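Local coordinates for ABC transporter, periplasmic substrate-binding protein (Thermotoga maritima, PDB 2HPG), which probably captures a solute in the periplasm and delivers it to a tripartite ATP-independent (TRAP) membrane transporter, as solute-binding proteins of the DctP family do, at residues F135-G140 against N229-S234; R142-N147 against S220-F225. All coordinates share one frame; numbering follows the deposited sequence.

Contact 1: F135-G140 against N229-S234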
loop_
_atom_site.group_PDB
_atom_site.type_symbol
_atom_site.label_atom_id
_atom_site.label_comp_id
_atom_site.label_asym_id
_atom_site.label_seq_id
_atom_site.Cartn_x
_atom_site.Cartn_y
_atom_site.Cartn_z
ATOM N N PHE A 135 8.965 -4.783 -1.092
ATOM C CA PHE A 135 7.745 -4.079 -1.502
ATOM C C PHE A 135 6.823 -4.927 -2.388
ATOM O O PHE A 135 6.044 -4.383 -3.157
ATOM C CB PHE A 135 8.057 -2.705 -2.138
ATOM C CG PHE A 135 8.922 -2.764 -3.383
ATOM C CD1 PHE A 135 8.350 -2.969 -4.650
ATOM C CD2 PHE A 135 10.302 -2.560 -3.296
ATOM C CE1 PHE A 135 9.133 -3.007 -5.788
ATOM C CE2 PHE A 135 11.115 -2.604 -4.447
ATOM C CZ PHE A 135 10.526 -2.828 -5.696
ATOM N N TYR A 136 6.888 -6.255 -2.253
ATOM C CA TYR A 136 5.984 -7.168 -2.942
ATOM C C TYR A 136 4.750 -7.481 -2.109
ATOM O O TYR A 136 4.257 -8.624 -2.097
ATOM C CB TYR A 136 6.690 -8.486 -3.237
ATOM C CG TYR A 136 7.912 -8.394 -4.136
ATOM C CD1 TYR A 136 8.185 -7.276 -4.903
ATOM C CD2 TYR A 136 8.775 -9.480 -4.249
ATOM C CE1 TYR A 136 9.306 -7.229 -5.711
ATOM C CE2 TYR A 136 9.886 -9.433 -5.059
ATOM C CZ TYR A 136 10.151 -8.321 -5.778
ATOM O OH TYR A 136 11.283 -8.316 -6.574
ATOM N N TRP A 137 4.241 -6.459 -1.426
ATOM C CA TRP A 137 3.115 -6.604 -0.511
ATOM C C TRP A 137 2.061 -5.666 -1.029
ATOM O O TRP A 137 2.228 -4.456 -0.978
ATOM C CB TRP A 137 3.537 -6.255 0.922
ATOM C CG TRP A 137 4.368 -7.344 1.521
ATOM C CD1 TRP A 137 5.664 -7.647 1.221
ATOM C CD2 TRP A 137 3.948 -8.301 2.499
ATOM N NE1 TRP A 137 6.066 -8.748 1.938
ATOM C CE2 TRP A 137 5.031 -9.159 2.739
ATOM C CE3 TRP A 137 2.752 -8.519 3.189
ATOM C CZ2 TRP A 137 4.959 -10.221 3.659
ATOM C CZ3 TRP A 137 2.683 -9.568 4.097
ATOM C CH2 TRP A 137 3.780 -10.400 4.324
ATOM N N VAL A 138 0.995 -6.236 -1.575
ATOM C CA VAL A 138 -0.002 -5.462 -2.296
ATOM C C VAL A 138 -1.384 -5.699 -1.681
ATOM O O VAL A 138 -1.788 -6.835 -1.453
ATOM C CB VAL A 138 0.076 -5.826 -3.812
ATOM C CG1 VAL A 138 -1.158 -5.448 -4.554
ATOM C CG2 VAL A 138 1.320 -5.141 -4.432
ATOM N N GLN A 139 -2.086 -4.607 -1.365
ATOM C CA GLN A 139 -3.417 -4.719 -0.775
ATOM C C GLN A 139 -4.513 -4.740 -1.830
ATOM O O GLN A 139 -5.662 -5.055 -1.527
ATOM C CB GLN A 139 -3.653 -3.585 0.207
ATOM C CG GLN A 139 -3.049 -3.835 1.567
ATOM C CD GLN A 139 -3.360 -2.736 2.520
ATOM O OE1 GLN A 139 -4.526 -2.441 2.757
ATOM N NE2 GLN A 139 -2.325 -2.095 3.057
ATOM N N GLY A 140 -4.171 -4.411 -3.076
ATOM C CA GLY A 140 -5.130 -4.461 -4.160
ATOM C C GLY A 140 -5.541 -3.094 -4.646
ATOM O O GLY A 140 -5.070 -2.082 -4.128
ATOM N N ASN A 229 2.684 -1.841 -0.409
ATOM C CA ASN A 229 3.287 -1.595 0.893
ATOM C C ASN A 229 4.777 -1.860 0.857
ATOM O O ASN A 229 5.256 -2.749 0.127
ATOM C CB ASN A 229 2.618 -2.431 1.974
ATOM C CG ASN A 229 1.223 -1.934 2.318
ATOM O OD1 ASN A 229 0.227 -2.593 2.028
ATOM N ND2 ASN A 229 1.151 -0.749 2.919
ATOM N N PHE A 230 5.506 -1.072 1.648
ATOM C CA PHE A 230 6.943 -1.234 1.823
ATOM C C PHE A 230 7.220 -1.732 3.224
ATOM O O PHE A 230 6.673 -1.219 4.181
ATOM C CB PHE A 230 7.642 0.097 1.602
ATOM C CG PHE A 230 7.853 0.421 0.172
ATOM C CD1 PHE A 230 9.131 0.497 -0.344
ATOM C CD2 PHE A 230 6.772 0.610 -0.680
ATOM C CE1 PHE A 230 9.324 0.784 -1.673
ATOM C CE2 PHE A 230 6.969 0.887 -2.011
ATOM C CZ PHE A 230 8.254 0.982 -2.499
ATOM N N GLU A 231 8.063 -2.750 3.332
ATOM C CA GLU A 231 8.321 -3.411 4.601
ATOM C C GLU A 231 9.725 -3.019 5.024
ATOM O O GLU A 231 10.693 -3.366 4.354
ATOM C CB GLU A 231 8.173 -4.926 4.438
ATOM C CG GLU A 231 6.874 -5.356 3.754
ATOM C CD GLU A 231 5.631 -4.848 4.463
ATOM O OE1 GLU A 231 5.673 -4.832 5.699
ATOM O OE2 GLU A 231 4.626 -4.468 3.786
ATOM N N ILE A 232 9.824 -2.236 6.098
ATOM C CA ILE A 232 11.093 -1.631 6.491
ATOM C C ILE A 232 11.576 -2.112 7.855
ATOM O O ILE A 232 10.768 -2.498 8.701
ATOM C CB ILE A 232 11.031 -0.074 6.454
ATOM C CG1 ILE A 232 10.057 0.482 7.505
ATOM C CG2 ILE A 232 10.634 0.403 5.059
ATOM C CD1 ILE A 232 10.086 1.997 7.638
ATOM N N VAL A 233 12.900 -2.129 8.021
ATOM C CA VAL A 233 13.565 -2.324 9.314
ATOM C C VAL A 233 14.726 -1.331 9.450
ATOM O O VAL A 233 15.091 -0.661 8.487
ATOM C CB VAL A 233 14.121 -3.765 9.529
ATOM C CG1 VAL A 233 12.997 -4.793 9.643
ATOM C CG2 VAL A 233 15.136 -4.168 8.432
ATOM N N SER A 234 15.279 -1.222 10.660
ATOM C CA SER A 234 16.486 -0.434 10.897
ATOM C C SER A 234 17.649 -0.995 10.103
ATOM O O SER A 234 17.946 -2.188 10.202
ATOM C CB SER A 234 16.869 -0.452 12.382
ATOM O OG SER A 234 18.128 0.162 12.564
HETATM O O HOH W 1 -1.230 0.156 4.793
#
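Asn229 meets Trp137 through the backbone and Gln139 through its side chain. Asn229 N donates to Trp137 O over 2.7 Å, in a nearly straight bond, and the Asn229 amide turns to lie almost flat with that of Gln139. Gln139 NE2 reaches Asn229 OD1 at 2.8 Å, in the carbonyl plane and on a lone pair. A water accepts from both Gln139 NE2 and Asn229 ND2, so the two amides are bridged a second time. Tyr23 OH also bonds Asn229 OD1 and Thr72 O takes its ND2, which fixes which way round the amide sits. The backbone O of Asn229 is buried without a hydrogen-bond partner; Phe135 CA comes to 3.3 Å from it in a CA-H...O contact.

Phe230 lays one ring face over Phe135 CB, which stands 3.5 Å from the ring centroid, almost on the normal. With Phe135 CG wedged between its own backbone N and carbonyl carbon (chi1 60°), the Phe135 ring runs alongside that of Phe230; the planes are 20° apart but slid until they barely overlap.

Glu231 bends at chi2 and crosses Trp137 at about a right angle, setting CG over the five-membered ring, 3.9 Å from its centroid. Glu231 OE2 lies 3.5 Å from Trp137 CB, while Trp137 NE1 is spent on Met253 O and Phe27 stacks on the indole.

Buried near the middle of the chain, the N-to-C directions of the two short strand segments make 127°, well short of antiparallel, consistent with the long strands that run between the two lobes in TRAP-type solute-binding proteins.

Contact 2: R142-N147 against S220-F225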
loop_
_atom_site.group_PDB
_atom_site.type_symbol
_atom_site.label_atom_id
_atom_site.label_comp_id
_atom_site.label_asym_id
_atom_site.label_seq_id
_atom_site.Cartn_x
_atom_site.Cartn_y
_atom_site.Cartn_z
ATOM N N ARG A 142 -7.923 0.099 -5.353
ATOM C CA ARG A 142 -8.882 0.912 -4.653
ATOM C C ARG A 142 -9.815 1.559 -5.651
ATOM O O ARG A 142 -9.410 1.925 -6.769
ATOM C CB ARG A 142 -8.144 1.948 -3.805
ATOM C CG ARG A 142 -7.438 1.275 -2.652
ATOM C CD ARG A 142 -6.406 2.104 -1.977
ATOM N NE ARG A 142 -6.964 3.176 -1.150
ATOM C CZ ARG A 142 -6.937 3.244 0.185
ATOM N NH1 ARG A 142 -6.395 2.298 0.918
ATOM N NH2 ARG A 142 -7.435 4.316 0.785
ATOM N N HIS A 143 -11.082 1.679 -5.243
ATOM C CA HIS A 143 -12.165 2.177 -6.097
ATOM C C HIS A 143 -12.935 3.209 -5.295
ATOM O O HIS A 143 -12.821 3.226 -4.085
ATOM C CB HIS A 143 -13.099 1.009 -6.480
ATOM C CG HIS A 143 -12.411 -0.106 -7.213
ATOM N ND1 HIS A 143 -11.722 0.091 -8.389
ATOM C CD2 HIS A 143 -12.302 -1.427 -6.926
ATOM C CE1 HIS A 143 -11.203 -1.061 -8.790
ATOM N NE2 HIS A 143 -11.560 -2.003 -7.931
ATOM N N PHE A 144 -13.698 4.072 -5.943
ATOM C CA PHE A 144 -14.484 5.066 -5.210
ATOM C C PHE A 144 -15.722 4.433 -4.555
ATOM O O PHE A 144 -16.373 3.612 -5.188
ATOM C CB PHE A 144 -14.918 6.189 -6.135
ATOM C CG PHE A 144 -13.817 7.147 -6.471
ATOM C CD1 PHE A 144 -13.417 8.096 -5.558
ATOM C CD2 PHE A 144 -13.164 7.066 -7.669
ATOM C CE1 PHE A 144 -12.396 8.986 -5.854
ATOM C CE2 PHE A 144 -12.152 7.942 -7.977
ATOM C CZ PHE A 144 -11.764 8.900 -7.058
ATOM N N VAL A 145 -16.037 4.856 -3.326
ATOM C CA VAL A 145 -17.180 4.351 -2.578
ATOM C C VAL A 145 -17.998 5.592 -2.252
ATOM O O VAL A 145 -17.556 6.447 -1.493
ATOM C CB VAL A 145 -16.810 3.628 -1.263
ATOM C CG1 VAL A 145 -17.955 2.633 -0.879
ATOM C CG2 VAL A 145 -15.473 2.883 -1.373
ATOM N N THR A 146 -19.178 5.694 -2.860
ATOM C CA THR A 146 -19.953 6.935 -2.880
ATOM C C THR A 146 -21.470 6.656 -2.875
ATOM O O THR A 146 -21.889 5.513 -2.913
ATOM C CB THR A 146 -19.644 7.708 -4.163
ATOM O OG1 THR A 146 -20.020 6.899 -5.290
ATOM C CG2 THR A 146 -18.121 8.074 -4.276
ATOM N N ASN A 147 -22.275 7.716 -2.804
ATOM C CA ASN A 147 -23.729 7.596 -2.999
ATOM C C ASN A 147 -24.147 8.214 -4.348
ATOM O O ASN A 147 -25.311 8.558 -4.546
ATOM C CB ASN A 147 -24.507 8.206 -1.823
ATOM C CG ASN A 147 -24.630 7.255 -0.652
ATOM O OD1 ASN A 147 -24.941 6.068 -0.826
ATOM N ND2 ASN A 147 -24.362 7.757 0.550
ATOM N N SER A 220 -17.524 2.306 -7.592
ATOM C CA SER A 220 -17.198 2.610 -8.977
ATOM C C SER A 220 -15.745 2.243 -9.241
ATOM O O SER A 220 -14.829 2.776 -8.592
ATOM C CB SER A 220 -17.420 4.090 -9.283
ATOM O OG SER A 220 -18.652 4.565 -8.775
ATOM N N GLU A 221 -15.539 1.324 -10.188
ATOM C CA GLU A 221 -14.274 0.638 -10.352
ATOM C C GLU A 221 -13.259 1.396 -11.200
ATOM O O GLU A 221 -12.817 0.928 -12.263
ATOM C CB GLU A 221 -14.499 -0.767 -10.896
ATOM C CG GLU A 221 -15.172 -1.710 -9.896
ATOM C CD GLU A 221 -15.144 -3.126 -10.366
ATOM O OE1 GLU A 221 -14.985 -3.326 -11.580
ATOM O OE2 GLU A 221 -15.307 -4.047 -9.551
ATOM N N THR A 222 -12.860 2.552 -10.682
ATOM C CA THR A 222 -11.846 3.379 -11.302
ATOM C C THR A 222 -10.469 2.749 -11.165
ATOM O O THR A 222 -9.595 3.044 -11.972
ATOM C CB THR A 222 -11.791 4.755 -10.685
ATOM O OG1 THR A 222 -11.820 4.630 -9.264
ATOM C CG2 THR A 222 -12.973 5.616 -11.148
ATOM N N GLY A 223 -10.272 1.909 -10.144
ATOM C CA GLY A 223 -9.001 1.204 -9.934
ATOM C C GLY A 223 -7.809 2.170 -9.931
ATOM O O GLY A 223 -6.732 1.867 -10.454
ATOM N N HIS A 224 -8.022 3.332 -9.332
ATOM C CA HIS A 224 -7.085 4.461 -9.401
ATOM C C HIS A 224 -5.809 4.330 -8.532
ATOM O O HIS A 224 -4.827 5.036 -8.796
ATOM C CB HIS A 224 -7.825 5.757 -9.052
ATOM C CG HIS A 224 -8.495 5.708 -7.716
ATOM N ND1 HIS A 224 -9.810 5.333 -7.554
ATOM C CD2 HIS A 224 -8.012 5.919 -6.471
ATOM C CE1 HIS A 224 -10.110 5.328 -6.269
ATOM N NE2 HIS A 224 -9.041 5.687 -5.585
ATOM N N PHE A 225 -5.817 3.467 -7.506
ATOM C CA PHE A 225 -4.599 3.107 -6.774
ATOM C C PHE A 225 -4.448 1.599 -6.727
ATOM O O PHE A 225 -5.428 0.871 -6.572
ATOM C CB PHE A 225 -4.596 3.568 -5.304
ATOM C CG PHE A 225 -4.632 5.048 -5.092
ATOM C CD1 PHE A 225 -3.659 5.878 -5.614
ATOM C CD2 PHE A 225 -5.594 5.596 -4.282
ATOM C CE1 PHE A 225 -3.701 7.222 -5.380
ATOM C CE2 PHE A 225 -5.647 6.932 -4.045
ATOM C CZ PHE A 225 -4.699 7.760 -4.586
HETATM O O HOH W 2 -18.641 4.820 -6.210
#
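His143, Phe144 and Arg142 carry most of the contact with 220-225. The His143 ring is gripped at an edge and on a face: Gly223 N donates to ND1 at 2.9 Å, lying near the ring plane though the bond is bent (135°), and Glu221 CG sits over the ring centre at 4.0 Å from the centroid. Because ND1 accepts, a proton on this ring would be expected at NE2. Beyond CG the Glu221 chain runs extended, carrying its carboxylate past the imidazole to Lys273 and Tyr204.

Phe144 ties the backbones together, its N bonding Ser220 O and its O taking Ser220 N at 3.0 Å; the bond from Phe144 N is the longer and more bent of the two. This is a hydrogen-bonded antiparallel pair in the mixed sheet of the periplasmic binding protein fold; an inverse gamma turn centred on Glu221 then kinks the second strand, Thr222 N returning to Ser220 O. A water clasps Phe144 O, Thr146 OG1 and Ser220 OG.

The Phe144 ring takes His224 CE1 over one face, the two rings tilted by 35°, and has Thr222 OG1 3.2 Å from CD2. On the other face of the His224 imidazole lies Arg142 O, which also accepts a weak bond from His224 N. Thr222 OG1 and His224 ND1 share a 2.7 Å hydrogen bond that holds the imidazole's rotation, with Glu201 gripping NE2.

Arg142 N donates to Phe225 O at 2.9 Å. The Arg142 side chain, bent at chi3 (73°), passes Phe225 with Arg142 CD 4.1 Å from Phe225 CB, and its guanidinium turns to a salt bridge with Glu201.

Overall arrangement
From the N terminus the chain first lays down strands 9-14, 42-47 and 68-73, then enters the long strand 130-146, which supplies 135-140 to contact 1 and, two residues on, 142-147 to contact 2. It next builds strand 160-162, helix 167-176 and strand 199-202 before returning along 218-234. There 220-225 closes contact 2 first, a loop of 72 residues, and 229-234 closes contact 1 outside it, so contact 2 is nested within contact 1. The two contacts are thus two places along one pairing of 130-146 with 218-234, their centres 22 Å apart: contact 1 beside strand 68-73 and helix 243-278, contact 2 beside strand 199-202 and helix 167-176.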